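Microcin B17-processing protein McbB (Escherichia coli str. K-12 substr. MG1655, PDB 6GRH) is needed to process the inactive microcin B17 precursor peptide McbA into the active antibiotic. Local coordinates at residues B[189-203]-B[282-294]. Numbering follows the deposited sequence. Where two conformers were deposited one is given.
Sequences GTPCHFCHIERWLSR and EPVIHWQACSCLE. With ZN (zinc ion), chain F; SO4 (sulfate ion), chain G.
From the end of strand 279-282 the chain runs back past helix 193-204, roughly opposite in sense, closest where the CA atoms of Cys-195 and Trp-287 lie 4.7 Å apart, and the two segments close round one zinc ion. Cys-192, at the helix N-cap, and Cys-195 meet Cys-290 and Cys-292, each SG 2.3 Å from the zinc. The thiolate of Cys-195 also accepts a nearly straight hydrogen bond from Trp-287 N (3.2 Å, 169°), which probably tempers its negative charge. This is a Cys4 zinc site built from a CxxC and a CxC pair, tying the C-terminal tail to the helix. Beside it, Pro-191 CG sits over the centre of the His-286 ring, with Leu-293 CD1 on the opposite face; NE2 gives a weak hydrogen bond to Gly-189 O. Val-284 CG2 makes a CH-pi contact over the His-196 ring, 3.4 Å from its centroid, while CG1 touches both His-196 CD2 and Trp-200 CH2. A nearly straight hydrogen bond from His-196 ND1 to Cys-192 O holds that imidazole. Glu-198, bent at chi2 (-64°), lays CG and its carboxylate over the Trp-287 indole, the planes 12° apart; its OE2 is hydrogen-bonded to Tyr-225 OH. Farther down the helix, Arg-203 grips Glu-282 end-on in a salt bridge, NH1 to OE1 and NH2 to OE2 both 2.8 Å, almost coplanar and on syn lone pairs. NH2 of Arg-199 and of Arg-203 both donate to sulfate O4, and Arg-199 adds a long ion pair to Glu-282 OE2.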
loop_
_atom_site.group_PDB
_atom_site.type_symbol
_atom_site.label_atom_id
_atom_site.label_comp_id
_atom_site.label_asym_id
_atom_site.label_seq_id
_atom_site.Cartn_x
_atom_site.Cartn_y
_atom_site.Cartn_z
ATOM N N GLY B 189 15.176 17.181 -7.794
ATOM C CA GLY B 189 13.899 17.432 -7.125
ATOM C C GLY B 189 13.360 16.288 -6.271
ATOM O O GLY B 189 12.148 16.190 -6.086
ATOM N N THR B 190 14.251 15.429 -5.759
ATOM C CA THR B 190 13.861 14.240 -4.996
ATOM C C THR B 190 13.662 14.567 -3.500
ATOM O O THR B 190 14.214 15.561 -3.013
ATOM C CB THR B 190 14.902 13.112 -5.104
ATOM O OG1 THR B 190 16.176 13.583 -4.689
ATOM C CG2 THR B 190 15.012 12.594 -6.527
ATOM N N PRO B 191 12.874 13.735 -2.777
ATOM C CA PRO B 191 12.560 14.027 -1.377
ATOM C C PRO B 191 13.743 13.959 -0.445
ATOM O O PRO B 191 14.578 13.092 -0.571
ATOM C CB PRO B 191 11.538 12.941 -0.995
ATOM C CG PRO B 191 10.937 12.510 -2.283
ATOM C CD PRO B 191 12.089 12.581 -3.260
ATOM N N CYS B 192 13.722 14.859 0.529
ATOM C CA CYS B 192 14.768 15.014 1.494
ATOM C C CYS B 192 14.588 14.074 2.685
ATOM O O CYS B 192 13.654 13.292 2.732
ATOM C CB CYS B 192 14.795 16.478 1.923
ATOM S SG CYS B 192 13.597 16.917 3.204
ATOM N N HIS B 193 15.529 14.118 3.613
ATOM C CA HIS B 193 15.441 13.342 4.844
ATOM C C HIS B 193 14.124 13.490 5.615
ATOM O O HIS B 193 13.576 12.514 6.126
ATOM C CB HIS B 193 16.526 13.762 5.792
ATOM C CG HIS B 193 16.366 13.200 7.155
ATOM N ND1 HIS B 193 16.503 11.858 7.420
ATOM C CD2 HIS B 193 16.090 13.801 8.338
ATOM C CE1 HIS B 193 16.307 11.656 8.714
ATOM N NE2 HIS B 193 16.063 12.817 9.296
ATOM N N PHE B 194 13.639 14.718 5.721
ATOM C CA PHE B 194 12.432 14.993 6.518
ATOM C C PHE B 194 11.199 14.364 5.848
ATOM O O PHE B 194 10.316 13.835 6.526
ATOM C CB PHE B 194 12.330 16.490 6.840
ATOM C CG PHE B 194 13.452 16.957 7.709
ATOM C CD1 PHE B 194 13.516 16.555 9.043
ATOM C CD2 PHE B 194 14.511 17.680 7.178
ATOM C CE1 PHE B 194 14.593 16.898 9.835
ATOM C CE2 PHE B 194 15.584 18.063 7.976
ATOM C CZ PHE B 194 15.632 17.665 9.301
ATOM N N CYS B 195 11.197 14.324 4.513
ATOM C CA CYS B 195 10.197 13.568 3.785
ATOM C C CYS B 195 10.189 12.084 4.175
ATOM O O CYS B 195 9.110 11.479 4.290
ATOM C CB CYS B 195 10.362 13.735 2.270
ATOM S SG CYS B 195 10.007 15.391 1.666
ATOM N N HIS B 196 11.377 11.517 4.386
ATOM C CA HIS B 196 11.546 10.114 4.751
ATOM C C HIS B 196 11.125 9.831 6.182
ATOM O O HIS B 196 10.282 8.908 6.441
ATOM C CB HIS B 196 12.988 9.642 4.506
ATOM C CG HIS B 196 13.287 9.423 3.065
ATOM N ND1 HIS B 196 13.586 10.452 2.202
ATOM C CD2 HIS B 196 13.242 8.296 2.310
ATOM C CE1 HIS B 196 13.765 9.963 0.988
ATOM N NE2 HIS B 196 13.552 8.659 1.025
ATOM N N ILE B 197 11.670 10.604 7.112
ATOM C CA ILE B 197 11.477 10.321 8.531
ATOM C C ILE B 197 9.993 10.475 8.927
ATOM O O ILE B 197 9.488 9.706 9.729
ATOM C CB ILE B 197 12.417 11.177 9.398
ATOM C CG1 ILE B 197 12.607 10.540 10.774
ATOM C CG2 ILE B 197 11.907 12.594 9.526
ATOM C CD1 ILE B 197 13.897 10.966 11.421
ATOM N N GLU B 198 9.290 11.412 8.295
ATOM C CA GLU B 198 7.839 11.564 8.488
ATOM C C GLU B 198 7.036 10.385 7.927
ATOM O O GLU B 198 6.042 9.968 8.521
ATOM C CB GLU B 198 7.354 12.889 7.891
ATOM C CG GLU B 198 7.902 14.093 8.671
ATOM C CD GLU B 198 7.414 14.173 10.116
ATOM O OE1 GLU B 198 6.285 13.689 10.375
ATOM O OE2 GLU B 198 8.147 14.744 10.970
ATOM N N ARG B 199 7.448 9.858 6.787
ATOM C CA ARG B 199 6.847 8.626 6.259
ATOM C C ARG B 199 7.003 7.462 7.263
ATOM O O ARG B 199 6.012 6.761 7.539
ATOM C CB ARG B 199 7.430 8.267 4.895
ATOM C CG ARG B 199 6.800 7.060 4.207
ATOM C CD ARG B 199 5.451 7.397 3.631
ATOM N NE ARG B 199 4.820 6.252 2.981
ATOM C CZ ARG B 199 4.041 5.338 3.575
ATOM N NH1 ARG B 199 3.774 5.355 4.890
ATOM N NH2 ARG B 199 3.532 4.367 2.829
ATOM N N TRP B 200 8.190 7.279 7.836
ATOM C CA TRP B 200 8.413 6.167 8.777
ATOM C C TRP B 200 7.718 6.398 10.124
ATOM O O TRP B 200 7.142 5.457 10.695
ATOM C CB TRP B 200 9.900 5.873 9.016
ATOM C CG TRP B 200 10.770 5.787 7.773
ATOM C CD1 TRP B 200 12.032 6.273 7.649
ATOM C CD2 TRP B 200 10.442 5.202 6.502
ATOM N NE1 TRP B 200 12.507 6.037 6.398
ATOM C CE2 TRP B 200 11.565 5.372 5.672
ATOM C CE3 TRP B 200 9.311 4.538 5.989
ATOM C CZ2 TRP B 200 11.606 4.915 4.356
ATOM C CZ3 TRP B 200 9.343 4.087 4.668
ATOM C CH2 TRP B 200 10.483 4.283 3.866
ATOM N N LEU B 201 7.745 7.635 10.630
ATOM C CA LEU B 201 7.049 7.935 11.891
ATOM C C LEU B 201 5.522 7.720 11.806
ATOM O O LEU B 201 4.928 7.198 12.759
ATOM C CB LEU B 201 7.393 9.322 12.421
ATOM C CG LEU B 201 8.858 9.470 12.841
ATOM C CD1 LEU B 201 9.131 10.904 13.230
ATOM C CD2 LEU B 201 9.272 8.553 13.970
ATOM N N SER B 202 4.932 8.094 10.670
ATOM C CA SER B 202 3.530 7.830 10.357
ATOM C C SER B 202 3.207 6.339 10.327
ATOM O O SER B 202 2.262 5.903 10.977
ATOM C CB SER B 202 3.150 8.466 9.007
ATOM O OG SER B 202 3.557 7.670 7.889
ATOM N N ARG B 203 3.990 5.572 9.571
ATOM C CA ARG B 203 3.820 4.103 9.495
ATOM C C ARG B 203 3.930 3.432 10.869
ATOM O O ARG B 203 3.226 2.449 11.120
ATOM C CB ARG B 203 4.798 3.459 8.504
ATOM C CG ARG B 203 4.854 1.922 8.552
ATOM C CD ARG B 203 5.726 1.339 7.443
ATOM N NE ARG B 203 5.132 1.604 6.126
ATOM C CZ ARG B 203 5.796 1.658 4.973
ATOM N NH1 ARG B 203 7.115 1.468 4.920
ATOM N NH2 ARG B 203 5.132 1.922 3.846
ATOM N N GLU B 282 11.954 1.199 -1.057
ATOM C CA GLU B 282 10.663 1.870 -1.191
ATOM C C GLU B 282 10.851 3.340 -1.564
ATOM O O GLU B 282 11.584 4.033 -0.888
ATOM C CB GLU B 282 9.899 1.772 0.156
ATOM C CG GLU B 282 8.440 2.191 0.102
ATOM C CD GLU B 282 7.646 1.902 1.389
ATOM O OE1 GLU B 282 8.234 1.457 2.404
ATOM O OE2 GLU B 282 6.402 2.114 1.393
ATOM N N PRO B 283 10.165 3.815 -2.626
ATOM C CA PRO B 283 10.220 5.246 -2.930
ATOM C C PRO B 283 9.252 5.979 -2.012
ATOM O O PRO B 283 8.143 5.514 -1.836
ATOM C CB PRO B 283 9.771 5.303 -4.390
ATOM C CG PRO B 283 8.838 4.116 -4.553
ATOM C CD PRO B 283 9.215 3.099 -3.508
ATOM N N VAL B 284 9.666 7.077 -1.396
ATOM C CA VAL B 284 8.743 7.862 -0.558
ATOM C C VAL B 284 8.282 9.093 -1.329
ATOM O O VAL B 284 9.006 9.607 -2.152
ATOM C CB VAL B 284 9.343 8.246 0.816
ATOM C CG1 VAL B 284 10.042 7.040 1.446
ATOM C CG2 VAL B 284 10.264 9.438 0.718
ATOM N N ILE B 285 7.095 9.568 -1.020
ATOM C CA ILE B 285 6.586 10.824 -1.559
ATOM C C ILE B 285 7.151 12.020 -0.778
ATOM O O ILE B 285 7.650 11.877 0.338
ATOM C CB ILE B 285 5.036 10.867 -1.580
ATOM C CG1 ILE B 285 4.432 10.827 -0.178
ATOM C CG2 ILE B 285 4.480 9.698 -2.400
ATOM C CD1 ILE B 285 2.953 11.105 -0.138
ATOM N N HIS B 286 7.100 13.188 -1.397
ATOM C CA HIS B 286 7.376 14.450 -0.684
ATOM C C HIS B 286 6.338 14.623 0.421
ATOM O O HIS B 286 5.152 14.368 0.212
ATOM C CB HIS B 286 7.289 15.641 -1.630
ATOM C CG HIS B 286 8.388 15.697 -2.634
ATOM N ND1 HIS B 286 8.309 15.078 -3.861
ATOM C CD2 HIS B 286 9.593 16.314 -2.597
ATOM C CE1 HIS B 286 9.429 15.304 -4.532
ATOM N NE2 HIS B 286 10.219 16.060 -3.791
ATOM N N TRP B 287 6.790 14.971 1.614
ATOM C CA TRP B 287 5.870 15.179 2.711
ATOM C C TRP B 287 5.176 16.531 2.491
ATOM O O TRP B 287 5.821 17.533 2.144
ATOM C CB TRP B 287 6.605 15.137 4.027
ATOM C CG TRP B 287 5.770 15.391 5.214
ATOM C CD1 TRP B 287 4.540 14.889 5.481
ATOM C CD2 TRP B 287 6.150 16.162 6.349
ATOM N NE1 TRP B 287 4.126 15.298 6.715
ATOM C CE2 TRP B 287 5.105 16.079 7.273
ATOM C CE3 TRP B 287 7.295 16.903 6.677
ATOM C CZ2 TRP B 287 5.149 16.722 8.514
ATOM C CZ3 TRP B 287 7.344 17.550 7.911
ATOM C CH2 TRP B 287 6.274 17.449 8.815
ATOM N N GLN B 288 3.858 16.531 2.626
ATOM C CA GLN B 288 3.066 17.733 2.384
ATOM C C GLN B 288 3.530 18.973 3.160
ATOM O O GLN B 288 3.394 20.092 2.639
ATOM C CB GLN B 288 1.572 17.477 2.662
ATOM C CG GLN B 288 1.249 17.044 4.086
ATOM C CD GLN B 288 -0.162 16.528 4.210
ATOM O OE1 GLN B 288 -1.067 16.944 3.464
ATOM N NE2 GLN B 288 -0.365 15.588 5.124
ATOM N N ALA B 289 4.010 18.779 4.401
ATOM C CA ALA B 289 4.466 19.889 5.222
ATOM C C ALA B 289 5.948 20.221 5.103
ATOM O O ALA B 289 6.412 21.088 5.837
ATOM C CB ALA B 289 4.128 19.672 6.679
ATOM N N CYS B 290 6.672 19.562 4.207
ATOM C CA CYS B 290 8.101 19.815 4.034
ATOM C C CYS B 290 8.334 20.939 3.046
ATOM O O CYS B 290 7.656 21.029 2.052
ATOM C CB CYS B 290 8.813 18.575 3.514
ATOM S SG CYS B 290 10.608 18.701 3.664
ATOM N N SER B 291 9.355 21.738 3.280
ATOM C CA SER B 291 9.703 22.831 2.361
ATOM C C SER B 291 10.884 22.522 1.415
ATOM O O SER B 291 11.332 23.432 0.709
ATOM C CB SER B 291 10.053 24.039 3.210
ATOM O OG SER B 291 11.100 23.628 4.085
ATOM N N CYS B 292 11.351 21.269 1.342
ATOM C CA CYS B 292 12.499 20.954 0.467
ATOM C C CYS B 292 12.262 21.315 -1.007
ATOM O O CYS B 292 13.144 21.808 -1.686
ATOM C CB CYS B 292 12.976 19.502 0.598
ATOM S SG CYS B 292 11.784 18.195 0.220
ATOM N N LEU B 293 11.038 21.089 -1.476
ATOM C CA LEU B 293 10.629 21.419 -2.841
ATOM C C LEU B 293 10.678 22.900 -3.176
ATOM O O LEU B 293 10.856 23.272 -4.336
ATOM C CB LEU B 293 9.181 20.982 -3.047
ATOM C CG LEU B 293 9.047 19.495 -3.261
ATOM C CD1 LEU B 293 7.583 19.133 -3.312
ATOM C CD2 LEU B 293 9.781 19.126 -4.538
ATOM N N GLU B 294 10.460 23.725 -2.160
ATOM C CA GLU B 294 10.366 25.167 -2.335
ATOM C C GLU B 294 11.742 25.834 -2.344
ATOM O O GLU B 294 11.850 26.960 -2.793
ATOM C CB GLU B 294 9.495 25.771 -1.241
ATOM C CG GLU B 294 8.128 25.104 -1.166
ATOM C CD GLU B 294 7.166 25.759 -0.180
ATOM O OE1 GLU B 294 7.607 26.325 0.857
ATOM O OE2 GLU B 294 5.934 25.711 -0.473
HETATM ZN ZN ZN F . 11.485 17.110 2.245
HETATM S S SO4 G . 1.579 2.491 5.365
HETATM O O1 SO4 G . 1.919 1.236 6.073
HETATM O O2 SO4 G . 0.114 2.704 5.327
HETATM O O3 SO4 G . 2.182 3.618 6.111
HETATM O O4 SO4 G . 2.093 2.390 3.988
HETATM O O HOH W 1 12.782 17.844 -3.021
HETATM O O HOH W 2 6.873 11.324 2.827
HETATM O O HOH W 3 12.855 7.130 -1.238
HETATM O O HOH W 4 5.464 7.185 0.254
HETATM O O HOH W 5 4.644 3.601 0.076
HETATM O O HOH W 6 6.768 5.087 0.885
#